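Local structure of prephenate dehydratase:Amino acid-binding ACT (Brucella abortus, 6VH5) at residues A[52-55]-A[56-60]; A[134-137]-A[138-141]; A[235-239]-A[240-244]. The protein probably catalyses the conversion of prephenate to phenylpyruvate, with loss of carbon dioxide and water, in phenylalanine biosynthesis, and binds phenylalanine through its ACT domain. All blocks are in the same frame, centred on the assembly; numbering follows the deposited sequence.

In the fold
The three contacts are local turns at helix ends, spread along the chain without touching one another. Interactions 1 and 2 both fall in the prephenate dehydratase region, with centres 34 Å apart: residues 52-60 start a helix next to the five-stranded sheet that contains strand 193-200, whereas residues 134-141 finish a surface helix. In interaction 1 the side chain of F56 lies about 9 Å from that of T194, which is predicted to be essential for dehydratase activity. Interaction 3 belongs to the ACT domain, 36 Å from interaction 1 and 49 Å from interaction 2 between centres, and there N243 and M244 help to hold one of the bound phenylalanines. Interactions 1 and 3 both touch the second subunit.

Interaction 1 of 3, residues A[52-55]-A[56-60]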
loop_
_atom_site.group_PDB
_atom_site.type_symbol
_atom_site.label_atom_id
_atom_site.label_comp_id
_atom_site.label_asym_id
_atom_site.label_seq_id
_atom_site.Cartn_x
_atom_site.Cartn_y
_atom_site.Cartn_z
ATOM N N PRO A 52 -21.119 4.878 0.044
ATOM C CA PRO A 52 -19.895 5.118 0.822
ATOM C C PRO A 52 -19.717 4.100 1.941
ATOM O O PRO A 52 -20.678 3.678 2.585
ATOM C CB PRO A 52 -20.102 6.533 1.392
ATOM C CG PRO A 52 -21.244 7.124 0.598
ATOM C CD PRO A 52 -22.111 5.949 0.231
ATOM N N CYS A 53 -18.462 3.716 2.171
ATOM C CA CYS A 53 -18.109 2.784 3.219
ATOM C C CYS A 53 -16.842 3.303 3.875
ATOM O O CYS A 53 -15.965 3.836 3.185
ATOM C CB CYS A 53 -17.868 1.368 2.678
ATOM S SG CYS A 53 -19.255 0.721 1.774
ATOM N N PRO A 54 -16.713 3.160 5.192
ATOM C CA PRO A 54 -15.556 3.767 5.868
ATOM C C PRO A 54 -14.232 3.101 5.530
ATOM O O PRO A 54 -13.204 3.788 5.517
ATOM C CB PRO A 54 -15.910 3.649 7.360
ATOM C CG PRO A 54 -16.970 2.603 7.441
ATOM C CD PRO A 54 -17.715 2.636 6.138
ATOM N N THR A 55 -14.217 1.803 5.237
ATOM C CA THR A 55 -12.986 1.091 4.922
ATOM C C THR A 55 -13.152 0.260 3.655
ATOM O O THR A 55 -14.272 0.003 3.199
ATOM C CB THR A 55 -12.538 0.166 6.064
ATOM O OG1 THR A 55 -13.457 -0.927 6.184
ATOM C CG2 THR A 55 -12.428 0.917 7.368
ATOM N N PHE A 56 -12.001 -0.143 3.087
ATOM C CA PHE A 56 -11.995 -1.037 1.931
ATOM C C PHE A 56 -12.726 -2.331 2.248
ATOM O O PHE A 56 -13.522 -2.828 1.442
ATOM C CB PHE A 56 -10.560 -1.380 1.517
ATOM C CG PHE A 56 -9.752 -0.216 1.028
ATOM C CD1 PHE A 56 -10.176 0.545 -0.045
ATOM C CD2 PHE A 56 -8.532 0.078 1.610
ATOM C CE1 PHE A 56 -9.428 1.601 -0.492
ATOM C CE2 PHE A 56 -7.771 1.126 1.158
ATOM C CZ PHE A 56 -8.221 1.893 0.109
ATOM N N GLU A 57 -12.434 -2.906 3.416
ATOM C CA GLU A 57 -13.083 -4.141 3.840
ATOM C C GLU A 57 -14.598 -3.988 3.846
ATOM O O GLU A 57 -15.314 -4.853 3.330
ATOM C CB GLU A 57 -12.549 -4.551 5.216
ATOM C CG GLU A 57 -11.078 -4.968 5.193
ATOM C CD GLU A 57 -10.085 -3.792 5.169
ATOM O OE1 GLU A 57 -8.861 -4.063 5.126
ATOM O OE2 GLU A 57 -10.518 -2.610 5.158
ATOM N N ASP A 58 -15.100 -2.863 4.369
ATOM C CA ASP A 58 -16.538 -2.609 4.336
ATOM C C ASP A 58 -17.041 -2.500 2.903
ATOM O O ASP A 58 -18.157 -2.939 2.592
ATOM C CB ASP A 58 -16.870 -1.332 5.108
ATOM C CG ASP A 58 -16.716 -1.493 6.610
ATOM O OD1 ASP A 58 -17.018 -2.593 7.139
ATOM O OD2 ASP A 58 -16.287 -0.508 7.255
ATOM N N ALA A 59 -16.240 -1.894 2.019
ATOM C CA ALA A 59 -16.605 -1.856 0.608
ATOM C C ALA A 59 -16.640 -3.259 0.005
ATOM O O ALA A 59 -17.460 -3.531 -0.879
ATOM C CB ALA A 59 -15.641 -0.953 -0.166
ATOM N N PHE A 60 -15.752 -4.154 0.447
ATOM C CA PHE A 60 -15.845 -5.545 0.007
ATOM C C PHE A 60 -17.101 -6.194 0.565
ATOM O O PHE A 60 -17.877 -6.813 -0.173
ATOM C CB PHE A 60 -14.607 -6.338 0.444
ATOM C CG PHE A 60 -13.428 -6.207 -0.487
ATOM C CD1 PHE A 60 -12.814 -4.976 -0.684
ATOM C CD2 PHE A 60 -12.912 -7.322 -1.136
ATOM C CE1 PHE A 60 -11.711 -4.852 -1.529
ATOM C CE2 PHE A 60 -11.815 -7.210 -1.975
ATOM C CZ PHE A 60 -11.210 -5.975 -2.173
#
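The hydroxyl of T55 is gripped from the helix side by two groups of D58. D58 N donates to T55 OG1 over 3.1 Å in a nearly straight bond (164°), and T55 OG1 in turn gives a weak bond of 3.1 Å to D58 OD2. With chi1 at 69°, OG1 sits between the backbone N and the carbonyl carbon of T55, where it meets the amide of D58. E57 curls back at chi2, and its OE2 comes to 3.5 Å from T55 OG1. T55 is thus the N-cap of helix 56-64, its side chain accepting the capping bond from D58; the first regular backbone bond follows at once, from A59 N to T55 O at 3.0 Å. The turn joins strand 49-53, an outer strand of the chain's own sheet, to its helix in the dehydratase region. The D58 and P54 side chains cross at about a right angle, D58 OD2 lying 3.2 Å from P54 CG. On the buried side C53 lies against the same turn, its CB 3.7 Å from A59 N and 4.3 Å from A59 CB. C53 also packs on S28 and A59 on I73, while F56 rests on Q30, P74 and A84. T55 and E57 pack on I127 and H128 of the second subunit.

Interaction 2 of 3, residues A[134-137]-A[138-141]; sequences RNVI and RQNG
The guanidinium of R138 meets the side-chain amide of N135 at its edge and has the backbone oxygen of N135 over one face. N135 OD1 lies in the guanidinium plane and accepts from both terminal nitrogens, at 2.9 Å from R138 NH1 and 3.2 Å from R138 NH2. The two bonds are unequal: NH1 is tilted only 16° from the carbonyl plane of the amide, whereas NH2 stands well above it, as expected with the two flat groups turned 78° against each other. R138 places its CG anti to the backbone N and bends at chi3, which brings the guanidinium back alongside N135, one turn earlier. The double grip on a single oxygen should restrict rotation of both groups.

Under these side chains run the ordinary helical bonds, R138 N to R134 O and Q139 N to N135 O, the latter 2.7 Å long. Q139 folds its CB and CG over the same carbonyl, each 3.2 Å from N135 O. At the C-terminal end N140 turns its amide back: N140 ND2 reaches V136 O at 3.0 Å, almost straight at 175° and on a lone pair. G141 then leaves the helix with positive phi in a Schellman motif.

R117 binds the other end of the N140 amide, through OD1. D188 receives the backbone N-H groups of R134 and N135 at the start of the helix, and beyond G141 the chain enters strand 143-146, an outer strand of the second five-stranded sheet.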
loop_
_atom_site.group_PDB
_atom_site.type_symbol
_atom_site.label_atom_id
_atom_site.label_comp_id
_atom_site.label_asym_id
_atom_site.label_seq_id
_atom_site.Cartn_x
_atom_site.Cartn_y
_atom_site.Cartn_z
ATOM N N ARG A 134 2.075 21.733 -1.372
ATOM C CA ARG A 134 2.836 22.647 -0.527
ATOM C C ARG A 134 3.022 24.005 -1.188
ATOM O O ARG A 134 2.979 25.033 -0.497
ATOM C CB ARG A 134 4.198 22.039 -0.179
ATOM C CG ARG A 134 4.158 21.025 0.961
ATOM C CD ARG A 134 5.539 20.457 1.253
ATOM N NE ARG A 134 6.014 19.608 0.167
ATOM C CZ ARG A 134 5.892 18.282 0.143
ATOM N NH1 ARG A 134 5.305 17.648 1.151
ATOM N NH2 ARG A 134 6.345 17.585 -0.893
ATOM N N ASN A 135 3.149 24.035 -2.521
ATOM C CA ASN A 135 3.468 25.277 -3.217
ATOM C C ASN A 135 2.389 26.339 -3.006
ATOM O O ASN A 135 2.708 27.499 -2.706
ATOM C CB ASN A 135 3.682 25.014 -4.706
ATOM C CG ASN A 135 5.033 24.363 -5.005
ATOM O OD1 ASN A 135 5.962 24.400 -4.186
ATOM N ND2 ASN A 135 5.138 23.746 -6.181
ATOM N N VAL A 136 1.112 25.975 -3.178
ATOM C CA VAL A 136 0.036 26.958 -3.020
ATOM C C VAL A 136 -0.184 27.340 -1.566
ATOM O O VAL A 136 -0.745 28.406 -1.290
ATOM C CB VAL A 136 -1.304 26.481 -3.609
ATOM C CG1 VAL A 136 -1.173 26.269 -5.111
ATOM C CG2 VAL A 136 -1.780 25.233 -2.898
ATOM N N ILE A 137 0.207 26.489 -0.619
ATOM C CA ILE A 137 0.149 26.908 0.777
ATOM C C ILE A 137 1.256 27.918 1.062
ATOM O O ILE A 137 1.043 28.911 1.771
ATOM C CB ILE A 137 0.226 25.689 1.713
ATOM C CG1 ILE A 137 -1.083 24.880 1.639
ATOM C CG2 ILE A 137 0.538 26.130 3.138
ATOM C CD1 ILE A 137 -1.033 23.557 2.346
ATOM N N ARG A 138 2.435 27.709 0.471
ATOM C CA ARG A 138 3.575 28.582 0.726
ATOM C C ARG A 138 3.476 29.882 -0.065
ATOM O O ARG A 138 3.781 30.956 0.465
ATOM C CB ARG A 138 4.881 27.857 0.377
ATOM C CG ARG A 138 6.124 28.733 0.514
ATOM C CD ARG A 138 7.376 28.172 -0.188
ATOM N NE ARG A 138 7.298 28.268 -1.646
ATOM C CZ ARG A 138 7.067 27.235 -2.455
ATOM N NH1 ARG A 138 6.903 26.016 -1.954
ATOM N NH2 ARG A 138 7.005 27.419 -3.770
ATOM N N GLN A 139 3.017 29.806 -1.317
ATOM C CA GLN A 139 2.928 30.994 -2.160
ATOM C C GLN A 139 1.943 32.019 -1.610
ATOM O O GLN A 139 2.141 33.225 -1.799
ATOM C CB GLN A 139 2.520 30.594 -3.579
ATOM C CG GLN A 139 3.638 30.010 -4.416
ATOM C CD GLN A 139 3.119 29.316 -5.665
ATOM O OE1 GLN A 139 1.933 28.987 -5.756
ATOM N NE2 GLN A 139 4.003 29.083 -6.629
ATOM N N ASN A 140 0.899 31.573 -0.917
ATOM C CA ASN A 140 -0.130 32.467 -0.402
ATOM C C ASN A 140 -0.016 32.737 1.094
ATOM O O ASN A 140 -0.825 33.503 1.628
ATOM C CB ASN A 140 -1.519 31.909 -0.717
ATOM C CG ASN A 140 -1.828 31.917 -2.209
ATOM O OD1 ASN A 140 -2.236 32.934 -2.764
ATOM N ND2 ASN A 140 -1.636 30.772 -2.863
ATOM N N GLY A 141 0.959 32.145 1.776
ATOM C CA GLY A 141 1.126 32.398 3.197
ATOM C C GLY A 141 0.026 31.813 4.059
ATOM O O GLY A 141 -0.402 32.449 5.034
#

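Interaction 3 of 3, residues A[235-239]-A[240-244]; sequences GGFAT and NGVNM. With PHE (phenylalanine), chain E; EDO (1,2-ethanediol), chain K.
A helix C-terminus here turns into strand 243-251, an outer strand of the chain's own sheet: helix 229-240 of the ACT domain ends and the chain folds back so that V242 and M244 pack on F237. The F237 ring takes M244 CE over one face in a CH-pi contact, 4.0 Å from the ring centroid and offset toward the rim, while V242 meets the ring at its edge, CG1 lying 3.6 Å from F237 CD1. M244 reaches that face with chi1 and chi2 extended and a bend at chi3. Polar bonds close the turn. N240 ND2 returns to G236 O at 3.0 Å, in the carbonyl plane and on a lone pair, and V242 N bonds to F237 O at 3.2 Å, past G241, whose phi is positive.

This is the helix-to-strand link of an ACT domain, in which helices 229-240 and 272-283 lie on a four-stranded antiparallel sheet; F237 fills the layer between, against L278, L281 and I265. As the strand starts, it binds phenylalanine, consistent with the regulatory role of ACT domains. M244 N donates to the carboxylate O of the ligand at 3.1 Å, while the ligand's amino N gives hydrogen bonds to N243 OD1 (2.6 Å) and to M244 O (2.5 Å). The CG of M244 lies 3.4 Å from CE2 of the ligand ring. N225 OD1 and L230 N of the second subunit also hydrogen-bond to the ligand, placing the pocket at the dimer interface.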
loop_
_atom_site.group_PDB
_atom_site.type_symbol
_atom_site.label_atom_id
_atom_site.label_comp_id
_atom_site.label_asym_id
_atom_site.label_seq_id
_atom_site.Cartn_x
_atom_site.Cartn_y
_atom_site.Cartn_z
ATOM N N GLY A 235 8.232 -18.353 -18.499
ATOM C CA GLY A 235 8.751 -18.836 -19.773
ATOM C C GLY A 235 7.706 -18.894 -20.867
ATOM O O GLY A 235 7.989 -18.589 -22.035
ATOM N N GLY A 236 6.489 -19.297 -20.512
ATOM C CA GLY A 236 5.455 -19.472 -21.517
ATOM C C GLY A 236 4.967 -18.153 -22.076
ATOM O O GLY A 236 4.669 -18.045 -23.271
ATOM N N PHE A 237 4.884 -17.128 -21.226
ATOM C CA PHE A 237 4.505 -15.811 -21.723
ATOM C C PHE A 237 5.593 -15.247 -22.626
ATOM O O PHE A 237 5.293 -14.638 -23.661
ATOM C CB PHE A 237 4.205 -14.865 -20.566
ATOM C CG PHE A 237 3.178 -15.388 -19.612
ATOM C CD1 PHE A 237 1.834 -15.321 -19.926
ATOM C CD2 PHE A 237 3.551 -15.938 -18.394
ATOM C CE1 PHE A 237 0.882 -15.823 -19.065
ATOM C CE2 PHE A 237 2.597 -16.430 -17.516
ATOM C CZ PHE A 237 1.263 -16.373 -17.852
ATOM N N ALA A 238 6.858 -15.516 -22.286
ATOM C CA ALA A 238 7.987 -14.974 -23.041
ATOM C C ALA A 238 7.999 -15.459 -24.490
ATOM O O ALA A 238 8.225 -14.667 -25.414
ATOM C CB ALA A 238 9.296 -15.353 -22.341
ATOM N N THR A 239 7.778 -16.763 -24.710
ATOM C CA THR A 239 7.864 -17.341 -26.047
ATOM C C THR A 239 6.539 -17.333 -26.804
ATOM O O THR A 239 6.490 -17.819 -27.936
ATOM C CB THR A 239 8.414 -18.783 -25.991
ATOM O OG1 THR A 239 7.594 -19.582 -25.126
ATOM C CG2 THR A 239 9.871 -18.812 -25.504
ATOM N N ASN A 240 5.454 -16.845 -26.215
ATOM C CA ASN A 240 4.207 -16.764 -26.959
ATOM C C ASN A 240 3.750 -15.336 -27.216
ATOM O O ASN A 240 2.700 -15.137 -27.842
ATOM C CB ASN A 240 3.124 -17.563 -26.237
ATOM C CG ASN A 240 3.268 -19.041 -26.487
ATOM O OD1 ASN A 240 2.913 -19.521 -27.558
ATOM N ND2 ASN A 240 3.845 -19.763 -25.528
ATOM N N GLY A 241 4.555 -14.347 -26.839
ATOM C CA GLY A 241 4.210 -12.966 -27.091
ATOM C C GLY A 241 3.085 -12.449 -26.236
ATOM O O GLY A 241 2.314 -11.594 -26.685
ATOM N N VAL A 242 2.976 -12.934 -25.003
ATOM C CA VAL A 242 1.983 -12.437 -24.060
ATOM C C VAL A 242 2.652 -11.361 -23.214
ATOM O O VAL A 242 3.630 -11.638 -22.509
ATOM C CB VAL A 242 1.441 -13.565 -23.172
ATOM C CG1 VAL A 242 0.311 -13.038 -22.307
ATOM C CG2 VAL A 242 1.003 -14.749 -23.999
ATOM N N ASN A 243 2.136 -10.134 -23.289
ATOM C CA ASN A 243 2.690 -9.033 -22.506
ATOM C C ASN A 243 2.110 -9.064 -21.102
ATOM O O ASN A 243 0.890 -9.133 -20.927
ATOM C CB ASN A 243 2.397 -7.686 -23.168
ATOM C CG ASN A 243 3.322 -6.549 -22.662
ATOM O OD1 ASN A 243 4.510 -6.750 -22.387
ATOM N ND2 ASN A 243 2.749 -5.355 -22.515
ATOM N N MET A 244 2.989 -9.047 -20.107
ATOM C CA MET A 244 2.606 -8.952 -18.705
ATOM C C MET A 244 2.813 -7.512 -18.237
ATOM O O MET A 244 3.878 -6.930 -18.476
ATOM C CB MET A 244 3.436 -9.928 -17.872
ATOM C CG MET A 244 3.062 -10.005 -16.412
ATOM S SD MET A 244 3.949 -11.322 -15.570
ATOM C CE MET A 244 3.175 -12.777 -16.298
HETATM N N PHE E . 5.684 -6.189 -20.084
HETATM C CA PHE E . 7.059 -6.635 -19.876
HETATM C C PHE E . 7.135 -8.146 -19.960
HETATM O O PHE E . 6.091 -8.795 -20.089
HETATM C CB PHE E . 7.615 -6.168 -18.530
HETATM C CG PHE E . 6.686 -6.405 -17.356
HETATM C CD1 PHE E . 6.010 -5.345 -16.773
HETATM C CD2 PHE E . 6.507 -7.677 -16.830
HETATM C CE1 PHE E . 5.163 -5.551 -15.690
HETATM C CE2 PHE E . 5.668 -7.892 -15.757
HETATM C CZ PHE E . 4.992 -6.832 -15.184
HETATM O OXT PHE E . 8.229 -8.709 -19.878
HETATM C C1 EDO K . 7.780 -12.362 -19.183
HETATM O O1 EDO K . 8.611 -11.261 -19.595
HETATM C C2 EDO K . 6.442 -12.383 -19.934
HETATM O O2 EDO K . 6.419 -11.482 -21.053
#